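Long-range contacts in tudor and KH domain-containing protein homolog (Drosophila melanogaster, PDB 5YGB), which helps the piRNA pathway silence transposons in the germline, probably by recruiting Piwi proteins to the piRNA biogenesis machinery through its extended Tudor domain: residues V57-A62 and A74-I79; F127-K132 and V166-E171; E6-A11 and A157-L162. The protein carries 1 engineered substitution. All coordinates share one frame; numbering follows the deposited sequence.

Contact 1 (V57-A62 and A74-I79); sequences VGQIVA and AEIVDI
Gly58 bonds to Ile76 from a backbone shape that a residue with a side chain could hardly take: at phi 107° and psi -18° a CB would jam against the carbonyl oxygen of Val57, yet Gly58 N still donates to Ile76 O at 2.8 Å. Ile76 N in turn points almost straight at Gln59 O, 2.9 Å away, so both backbone polar atoms of Ile76 are taken up by the irregular run ahead of strand 60-65. Regular antiparallel pairing starts with Ile60 and Glu75, a non-hydrogen-bonded pair. It passes to Val61 and Ala74, which exchange two bonds, Val61 N to Ala74 O (2.8 Å) and Ala74 N to Val61 O (2.9 Å). With CG1 of Ile60 beside its own backbone N (chi1 -53°) and a second bend beyond it, CD1 swings across to Glu75 CB at 3.7 Å. On the other face Val61 CG1 meets Ile76 CD1 at 4.1 Å, the two side chains roughly perpendicular. Val57 CG2 settles on Asp78 CA (3.9 Å), where Val77 and Asp78 form a classic beta bulge opposite Asp92. The extended Glu75 is buried, its carboxylate bonded to Ser180 OG and Ala181 N; a water held by Gly58 O adds a weak bond to OE2. This hairpin of the Tudor core is thus zipped mainly by backbone bonds, while the neutral donors around Glu75 would probably help its carboxylate stay charged despite burial.

Contact 2 (F127-K132 and V166-E171); sequences FLANVK and VVTYKE
Phe127 sends its ring across to segment 166-171 of strand 162-171, where the bent side chain of Lys170 folds over one face. Lys170 CE sits almost above the middle of the Phe127 ring, 3.4 Å from the centroid, a CH-pi contact. Lys170 NZ follows at 4.3 Å from the same centroid and only 14° off the normal, which adds a cation-pi interaction. Closer to the backbone, Lys170 CG touches the rim at Phe127 CE1 (3.5 Å); it is the turn at chi3 (69°) that lets the chain touch the ring at CG and again at CE. Thr168 reaches the far end of the ring obliquely, its CG2 lying 3.7 Å from Phe127 CZ. Two residues on, Ala129 presents its methyl to Val167, CB to CG2 3.6 Å, with Thr168 CG2 a little farther. Val167 and Thr168 can both turn this way because they form a classic beta bulge opposite Gly191. No hydrogen bond joins the two segments: strand 188-195 lies between them in the sheet, parallel to 124-128 and antiparallel to 162-171. Phe127 and Ala129 bond to it through their backbones, Phe127 also packs on Leu189, and Leu128 and Val131 turn instead to Ala206 of helix 205-211.

Contact 3 (E6-A11 and A157-L162); sequences EVYVSA and AHWRKL
Tyr8 packs on the loop at Trp159 and Arg160. From CB the first torsion (chi1 -60°) sets CG beside the backbone N, and the CD1-CE1 side of the ring runs along the loop backbone, CD1 3.5 Å from Trp159 C and CE1 3.4 Å from Trp159 O, with the Arg160 carbonyl at the ring edge. One face takes the indole: Trp159 CE3 sits above the CD2-CE2 side of the ring, 3.4 Å from Tyr8 CE2, with CZ a little farther. This is a T-shaped stack, the edge of Trp159 against the face of Tyr8, planes at 88° and six-membered ring centroids 5.2 Å apart. A serine here has no ring to offer, and the Trp159 indole, without the face its edge rests on, would probably be freer to swing. Val7 and Leu162 bond both ways, Val7 N to Leu162 O at 2.8 Å, and Ala157 N donates to Val9 O at 3.1 Å. Between these points a water bridges Val9 N and Arg160 O. Lys161 NZ forms a salt bridge with Glu6 OE2 (3.3 Å), its hydrogen bond weak, and a water links NZ to Glu6 OE1. Val9 CG2 packs on Leu162 CD1 (3.8 Å), and both lean on Thr154 of helix 144-154. Strand 5-12 lies between strand 17-22 on one edge and, on the other, this loop and the start of strand 162-171.

In the fold
Starting from the N terminus, strand 5-12 opens contact 3, which closes only at 157-162, some 146 residues on. Contact 1 is nested inside that long loop as a local hairpin of the antiparallel Tudor sheet; its centre lies about 25 Å from that of contact 3, on the opposite side of the chain's centre. After it closes, 127-132 opens contact 2; contact 3 then closes before 166-171 completes contact 2, so these two cross. Both reach the mixed sheet, as expected for the SN-like half of an extended Tudor domain. Contact 3 ties the first strand to the approach of strand 162-171, and contact 2 reaches from that strand across 188-195 to 124-128.

Contact 1 (V57-A62 and A74-I79)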
loop_
_atom_site.group_PDB
_atom_site.type_symbol
_atom_site.label_atom_id
_atom_site.label_comp_id
_atom_site.label_asym_id
_atom_site.label_seq_id
_atom_site.Cartn_x
_atom_site.Cartn_y
_atom_site.Cartn_z
ATOM N N VAL A 57 14.369 -10.274 7.372
ATOM C CA VAL A 57 13.883 -8.933 7.098
ATOM C C VAL A 57 14.517 -8.392 5.819
ATOM O O VAL A 57 15.748 -8.408 5.646
ATOM C CB VAL A 57 14.168 -8.006 8.292
ATOM C CG1 VAL A 57 13.849 -6.564 7.943
ATOM C CG2 VAL A 57 13.364 -8.452 9.515
ATOM N N GLY A 58 13.659 -7.943 4.909
ATOM C CA GLY A 58 14.083 -7.439 3.616
ATOM C C GLY A 58 13.764 -8.398 2.481
ATOM O O GLY A 58 13.759 -8.000 1.310
ATOM N N GLN A 59 13.503 -9.660 2.820
ATOM C CA GLN A 59 13.200 -10.684 1.828
ATOM C C GLN A 59 11.889 -10.373 1.112
ATOM O O GLN A 59 10.923 -9.944 1.741
ATOM C CB GLN A 59 13.126 -12.051 2.502
ATOM C CG GLN A 59 13.107 -13.251 1.554
ATOM C CD GLN A 59 13.024 -14.565 2.318
ATOM O OE1 GLN A 59 12.994 -14.577 3.545
ATOM N NE2 GLN A 59 12.971 -15.679 1.591
ATOM N N ILE A 60 11.865 -10.586 -0.199
ATOM C CA ILE A 60 10.640 -10.446 -0.977
ATOM C C ILE A 60 10.064 -11.829 -1.191
ATOM O O ILE A 60 10.735 -12.726 -1.718
ATOM C CB ILE A 60 10.894 -9.753 -2.316
ATOM C CG1 ILE A 60 11.621 -8.418 -2.117
ATOM C CG2 ILE A 60 9.592 -9.505 -3.036
ATOM C CD1 ILE A 60 10.907 -7.429 -1.205
ATOM N N VAL A 61 8.818 -12.001 -0.780
ATOM C CA VAL A 61 8.162 -13.305 -0.754
ATOM C C VAL A 61 6.800 -13.249 -1.443
ATOM O O VAL A 61 6.348 -12.177 -1.876
ATOM C CB VAL A 61 7.989 -13.811 0.704
ATOM C CG1 VAL A 61 9.340 -13.963 1.388
ATOM C CG2 VAL A 61 7.114 -12.850 1.508
ATOM N N ALA A 62 6.162 -14.411 -1.569
ATOM C CA ALA A 62 4.771 -14.521 -1.990
ATOM C C ALA A 62 3.934 -14.837 -0.764
ATOM O O ALA A 62 4.336 -15.677 0.039
ATOM C CB ALA A 62 4.606 -15.608 -3.046
ATOM N N ALA A 74 5.224 -9.534 -1.327
ATOM C CA ALA A 74 5.341 -8.891 -0.034
ATOM C C ALA A 74 6.785 -8.812 0.420
ATOM O O ALA A 74 7.604 -9.672 0.090
ATOM C CB ALA A 74 4.487 -9.627 1.007
ATOM N N GLU A 75 7.092 -7.774 1.187
ATOM C CA GLU A 75 8.398 -7.558 1.789
ATOM C C GLU A 75 8.320 -7.864 3.282
ATOM O O GLU A 75 7.436 -7.361 3.982
ATOM C CB GLU A 75 8.842 -6.109 1.542
ATOM C CG GLU A 75 10.114 -5.695 2.259
ATOM C CD GLU A 75 10.401 -4.210 2.136
ATOM O OE1 GLU A 75 9.641 -3.487 1.454
ATOM O OE2 GLU A 75 11.401 -3.767 2.725
ATOM N N ILE A 76 9.225 -8.696 3.779
ATOM C CA ILE A 76 9.281 -8.932 5.217
ATOM C C ILE A 76 9.870 -7.704 5.910
ATOM O O ILE A 76 11.011 -7.296 5.634
ATOM C CB ILE A 76 10.107 -10.185 5.548
ATOM C CG1 ILE A 76 9.475 -11.424 4.899
ATOM C CG2 ILE A 76 10.240 -10.361 7.079
ATOM C CD1 ILE A 76 10.173 -12.734 5.243
ATOM N N VAL A 77 9.090 -7.080 6.787
ATOM C CA VAL A 77 9.614 -5.911 7.481
ATOM C C VAL A 77 9.916 -6.189 8.951
ATOM O O VAL A 77 10.622 -5.403 9.586
ATOM C CB VAL A 77 8.674 -4.701 7.348
ATOM C CG1 VAL A 77 8.541 -4.318 5.869
ATOM C CG2 VAL A 77 7.332 -4.994 7.947
ATOM N N ASP A 78 9.425 -7.305 9.489
ATOM C CA ASP A 78 9.755 -7.686 10.863
ATOM C C ASP A 78 9.423 -9.155 11.057
ATOM O O ASP A 78 8.577 -9.714 10.349
ATOM C CB ASP A 78 9.001 -6.806 11.884
ATOM C CG ASP A 78 9.750 -6.639 13.205
ATOM O OD1 ASP A 78 10.793 -7.294 13.418
ATOM O OD2 ASP A 78 9.278 -5.827 14.034
ATOM N N ILE A 79 10.107 -9.778 12.008
ATOM C CA ILE A 79 9.893 -11.170 12.372
ATOM C C ILE A 79 9.947 -11.263 13.888
ATOM O O ILE A 79 10.867 -10.733 14.508
ATOM C CB ILE A 79 10.962 -12.102 11.761
ATOM C CG1 ILE A 79 11.001 -11.994 10.234
ATOM C CG2 ILE A 79 10.726 -13.545 12.194
ATOM C CD1 ILE A 79 12.150 -12.764 9.629
HETATM O O HOH W 1 13.636 -5.221 0.855
#

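Contact 2 (F127-K132 and V166-E171)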
loop_
_atom_site.group_PDB
_atom_site.type_symbol
_atom_site.label_atom_id
_atom_site.label_comp_id
_atom_site.label_asym_id
_atom_site.label_seq_id
_atom_site.Cartn_x
_atom_site.Cartn_y
_atom_site.Cartn_z
ATOM N N PHE A 127 1.395 11.589 0.699
ATOM C CA PHE A 127 0.477 12.340 1.547
ATOM C C PHE A 127 -0.313 13.331 0.696
ATOM O O PHE A 127 0.099 13.674 -0.415
ATOM C CB PHE A 127 1.237 13.045 2.699
ATOM C CG PHE A 127 2.124 14.202 2.272
ATOM C CD1 PHE A 127 3.412 13.972 1.805
ATOM C CD2 PHE A 127 1.694 15.513 2.407
ATOM C CE1 PHE A 127 4.241 15.025 1.447
ATOM C CE2 PHE A 127 2.523 16.567 2.050
ATOM C CZ PHE A 127 3.797 16.316 1.571
ATOM N N LEU A 128 -1.464 13.752 1.204
ATOM C CA LEU A 128 -2.272 14.745 0.510
ATOM C C LEU A 128 -1.704 16.117 0.822
ATOM O O LEU A 128 -1.659 16.512 1.979
ATOM C CB LEU A 128 -3.743 14.663 0.931
ATOM C CG LEU A 128 -4.745 15.459 0.093
ATOM C CD1 LEU A 128 -4.814 14.871 -1.317
ATOM C CD2 LEU A 128 -6.117 15.450 0.766
ATOM N N ALA A 129 -1.247 16.831 -0.202
ATOM C CA ALA A 129 -0.636 18.144 0.012
ATOM C C ALA A 129 -1.627 19.187 0.528
ATOM O O ALA A 129 -2.826 19.123 0.255
ATOM C CB ALA A 129 0.004 18.629 -1.275
ATOM N N ASN A 130 -1.095 20.131 1.299
ATOM C CA ASN A 130 -1.803 21.357 1.695
ATOM C C ASN A 130 -2.975 21.155 2.655
ATOM O O ASN A 130 -3.870 22.003 2.731
ATOM C CB ASN A 130 -2.281 22.107 0.446
ATOM C CG ASN A 130 -1.136 22.458 -0.497
ATOM O OD1 ASN A 130 -0.101 22.972 -0.064
ATOM N ND2 ASN A 130 -1.315 22.178 -1.781
ATOM N N VAL A 131 -2.963 20.053 3.402
ATOM C CA VAL A 131 -3.945 19.832 4.462
ATOM C C VAL A 131 -3.304 19.412 5.782
ATOM O O VAL A 131 -2.194 18.868 5.818
ATOM C CB VAL A 131 -4.986 18.742 4.089
ATOM C CG1 VAL A 131 -5.720 19.099 2.811
ATOM C CG2 VAL A 131 -4.321 17.368 3.977
ATOM N N LYS A 132 -4.023 19.662 6.868
ATOM C CA LYS A 132 -3.657 19.121 8.169
ATOM C C LYS A 132 -4.923 18.783 8.938
ATOM O O LYS A 132 -6.024 19.180 8.551
ATOM C CB LYS A 132 -2.789 20.100 8.965
ATOM C CG LYS A 132 -3.502 21.374 9.353
ATOM C CD LYS A 132 -2.587 22.280 10.144
ATOM C CE LYS A 132 -3.342 23.498 10.647
ATOM N NZ LYS A 132 -2.463 24.404 11.436
ATOM N N VAL A 166 2.153 15.408 -8.350
ATOM C CA VAL A 166 3.108 15.649 -7.277
ATOM C C VAL A 166 3.427 17.137 -7.233
ATOM O O VAL A 166 3.867 17.704 -8.236
ATOM C CB VAL A 166 4.394 14.833 -7.475
ATOM C CG1 VAL A 166 5.423 15.183 -6.406
ATOM C CG2 VAL A 166 4.086 13.340 -7.450
ATOM N N VAL A 167 3.182 17.777 -6.092
ATOM C CA VAL A 167 3.417 19.218 -5.985
ATOM C C VAL A 167 4.412 19.587 -4.894
ATOM O O VAL A 167 4.809 20.751 -4.793
ATOM C CB VAL A 167 2.104 19.995 -5.728
ATOM C CG1 VAL A 167 1.136 19.806 -6.895
ATOM C CG2 VAL A 167 1.471 19.577 -4.399
ATOM N N THR A 168 4.822 18.612 -4.085
ATOM C CA THR A 168 5.787 18.868 -3.015
ATOM C C THR A 168 6.337 17.540 -2.501
ATOM O O THR A 168 5.859 16.479 -2.889
ATOM C CB THR A 168 5.150 19.669 -1.847
ATOM O OG1 THR A 168 6.170 20.129 -0.944
ATOM C CG2 THR A 168 4.145 18.807 -1.091
ATOM N N TYR A 169 7.347 17.619 -1.638
ATOM C CA TYR A 169 7.940 16.467 -0.951
ATOM C C TYR A 169 8.153 16.795 0.514
ATOM O O TYR A 169 8.409 17.954 0.859
ATOM C CB TYR A 169 9.298 16.063 -1.548
ATOM C CG TYR A 169 9.237 15.453 -2.920
ATOM C CD1 TYR A 169 8.982 14.098 -3.087
ATOM C CD2 TYR A 169 9.440 16.232 -4.048
ATOM C CE1 TYR A 169 8.916 13.537 -4.352
ATOM C CE2 TYR A 169 9.375 15.684 -5.309
ATOM C CZ TYR A 169 9.117 14.343 -5.456
ATOM O OH TYR A 169 9.055 13.817 -6.715
ATOM N N LYS A 170 8.079 15.782 1.372
ATOM C CA LYS A 170 8.411 15.967 2.776
ATOM C C LYS A 170 9.345 14.858 3.215
ATOM O O LYS A 170 9.238 13.720 2.769
ATOM C CB LYS A 170 7.154 16.002 3.658
ATOM C CG LYS A 170 6.607 14.645 4.062
ATOM C CD LYS A 170 5.733 14.733 5.311
ATOM C CE LYS A 170 4.429 15.462 5.033
ATOM N NZ LYS A 170 3.444 15.337 6.155
ATOM N N GLU A 171 10.296 15.211 4.065
ATOM C CA GLU A 171 11.209 14.238 4.622
ATOM C C GLU A 171 10.426 13.273 5.487
ATOM O O GLU A 171 9.603 13.691 6.302
ATOM C CB GLU A 171 12.296 14.936 5.440
ATOM C CG GLU A 171 13.633 14.242 5.409
ATOM C CD GLU A 171 14.627 14.873 6.354
ATOM O OE1 GLU A 171 14.200 15.626 7.256
ATOM O OE2 GLU A 171 15.837 14.629 6.183
#

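Contact 3 (E6-A11 and A157-L162)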
loop_
_atom_site.group_PDB
_atom_site.type_symbol
_atom_site.label_atom_id
_atom_site.label_comp_id
_atom_site.label_asym_id
_atom_site.label_seq_id
_atom_site.Cartn_x
_atom_site.Cartn_y
_atom_site.Cartn_z
ATOM N N GLU A 6 -2.802 9.375 -14.033
ATOM C CA GLU A 6 -3.981 8.609 -13.629
ATOM C C GLU A 6 -3.566 7.578 -12.598
ATOM O O GLU A 6 -2.614 6.836 -12.815
ATOM C CB GLU A 6 -4.645 7.922 -14.831
ATOM C CG GLU A 6 -5.107 8.869 -15.939
ATOM C CD GLU A 6 -5.917 8.161 -17.001
ATOM O OE1 GLU A 6 -5.652 6.969 -17.262
ATOM O OE2 GLU A 6 -6.829 8.796 -17.574
ATOM N N VAL A 7 -4.265 7.546 -11.467
ATOM C CA VAL A 7 -3.920 6.618 -10.388
ATOM C C VAL A 7 -5.140 5.986 -9.737
ATOM O O VAL A 7 -6.269 6.484 -9.855
ATOM C CB VAL A 7 -3.110 7.311 -9.259
ATOM C CG1 VAL A 7 -1.838 7.974 -9.800
ATOM C CG2 VAL A 7 -3.992 8.306 -8.493
ATOM N N TYR A 8 -4.897 4.882 -9.042
ATOM C CA TYR A 8 -5.836 4.358 -8.057
ATOM C C TYR A 8 -5.247 4.574 -6.682
ATOM O O TYR A 8 -4.048 4.376 -6.503
ATOM C CB TYR A 8 -6.065 2.860 -8.217
ATOM C CG TYR A 8 -6.612 2.386 -9.537
ATOM C CD1 TYR A 8 -7.804 2.891 -10.044
ATOM C CD2 TYR A 8 -5.955 1.403 -10.257
ATOM C CE1 TYR A 8 -8.310 2.445 -11.233
ATOM C CE2 TYR A 8 -6.461 0.939 -11.459
ATOM C CZ TYR A 8 -7.639 1.469 -11.936
ATOM O OH TYR A 8 -8.146 1.020 -13.134
ATOM N N VAL A 9 -6.074 4.907 -5.699
ATOM C CA VAL A 9 -5.649 4.821 -4.301
ATOM C C VAL A 9 -5.909 3.387 -3.836
ATOM O O VAL A 9 -7.051 2.922 -3.832
ATOM C CB VAL A 9 -6.381 5.839 -3.428
ATOM C CG1 VAL A 9 -6.083 5.574 -1.965
ATOM C CG2 VAL A 9 -5.957 7.243 -3.826
ATOM N N SER A 10 -4.844 2.665 -3.496
ATOM C CA SER A 10 -4.941 1.227 -3.231
ATOM C C SER A 10 -5.013 0.897 -1.742
ATOM O O SER A 10 -5.492 -0.172 -1.378
ATOM C CB SER A 10 -3.759 0.476 -3.865
ATOM O OG SER A 10 -2.514 1.083 -3.542
ATOM N N ALA A 11 -4.528 1.793 -0.890
ATOM C CA ALA A 11 -4.603 1.593 0.551
ATOM C C ALA A 11 -4.542 2.945 1.230
ATOM O O ALA A 11 -3.898 3.866 0.724
ATOM C CB ALA A 11 -3.466 0.679 1.045
ATOM N N ALA A 157 -9.341 1.099 -2.926
ATOM C CA ALA A 157 -9.333 -0.337 -3.239
ATOM C C ALA A 157 -10.443 -0.781 -4.197
ATOM O O ALA A 157 -10.574 -1.977 -4.467
ATOM C CB ALA A 157 -9.383 -1.174 -1.942
ATOM N N HIS A 158 -11.214 0.157 -4.741
ATOM C CA HIS A 158 -12.315 -0.200 -5.647
ATOM C C HIS A 158 -12.118 0.317 -7.064
ATOM O O HIS A 158 -13.091 0.506 -7.805
ATOM C CB HIS A 158 -13.643 0.298 -5.086
ATOM C CG HIS A 158 -14.094 -0.459 -3.887
ATOM N ND1 HIS A 158 -14.021 0.053 -2.602
ATOM C CD2 HIS A 158 -14.616 -1.703 -3.757
ATOM C CE1 HIS A 158 -14.478 -0.837 -1.751
ATOM N NE2 HIS A 158 -14.847 -1.915 -2.420
ATOM N N TRP A 159 -10.859 0.514 -7.444
ATOM C CA TRP A 159 -10.503 0.828 -8.826
ATOM C C TRP A 159 -11.147 2.117 -9.326
ATOM O O TRP A 159 -11.613 2.182 -10.467
ATOM C CB TRP A 159 -10.892 -0.336 -9.761
ATOM C CG TRP A 159 -10.424 -1.681 -9.275
ATOM C CD1 TRP A 159 -11.175 -2.644 -8.650
ATOM C CD2 TRP A 159 -9.099 -2.194 -9.358
ATOM N NE1 TRP A 159 -10.389 -3.730 -8.350
ATOM C CE2 TRP A 159 -9.111 -3.481 -8.773
ATOM C CE3 TRP A 159 -7.900 -1.697 -9.868
ATOM C CZ2 TRP A 159 -7.968 -4.268 -8.685
ATOM C CZ3 TRP A 159 -6.768 -2.481 -9.781
ATOM C CH2 TRP A 159 -6.808 -3.755 -9.196
ATOM N N ARG A 160 -11.166 3.146 -8.484
ATOM C CA ARG A 160 -11.667 4.451 -8.895
ATOM C C ARG A 160 -10.544 5.323 -9.439
ATOM O O ARG A 160 -9.616 5.691 -8.706
ATOM C CB ARG A 160 -12.349 5.167 -7.728
ATOM C CG ARG A 160 -12.770 6.598 -8.087
ATOM C CD ARG A 160 -13.702 7.199 -7.057
ATOM N NE ARG A 160 -14.994 6.521 -7.079
ATOM C CZ ARG A 160 -15.954 6.770 -7.963
ATOM N NH1 ARG A 160 -15.779 7.697 -8.898
ATOM N NH2 ARG A 160 -17.094 6.094 -7.912
ATOM N N LYS A 161 -10.618 5.674 -10.719
ATOM C CA LYS A 161 -9.598 6.534 -11.292
ATOM C C LYS A 161 -9.601 7.928 -10.682
ATOM O O LYS A 161 -10.645 8.580 -10.574
ATOM C CB LYS A 161 -9.761 6.649 -12.806
ATOM C CG LYS A 161 -8.900 7.758 -13.389
ATOM C CD LYS A 161 -8.765 7.659 -14.892
ATOM C CE LYS A 161 -10.087 7.862 -15.564
ATOM N NZ LYS A 161 -9.928 7.718 -17.039
ATOM N N LEU A 162 -8.416 8.376 -10.281
ATOM C CA LEU A 162 -8.177 9.743 -9.844
ATOM C C LEU A 162 -7.044 10.321 -10.675
ATOM O O LEU A 162 -6.243 9.573 -11.241
ATOM C CB LEU A 162 -7.805 9.801 -8.355
ATOM C CG LEU A 162 -8.829 9.251 -7.374
ATOM C CD1 LEU A 162 -8.263 9.323 -5.961
ATOM C CD2 LEU A 162 -10.137 10.017 -7.454
HETATM O O HOH W 2 -7.936 5.631 -17.663
HETATM O O HOH W 3 -8.761 5.724 -6.157
HETATM O O HOH W 4 -9.787 3.171 -5.910
HETATM O O HOH W 5 -8.349 0.719 -6.080
#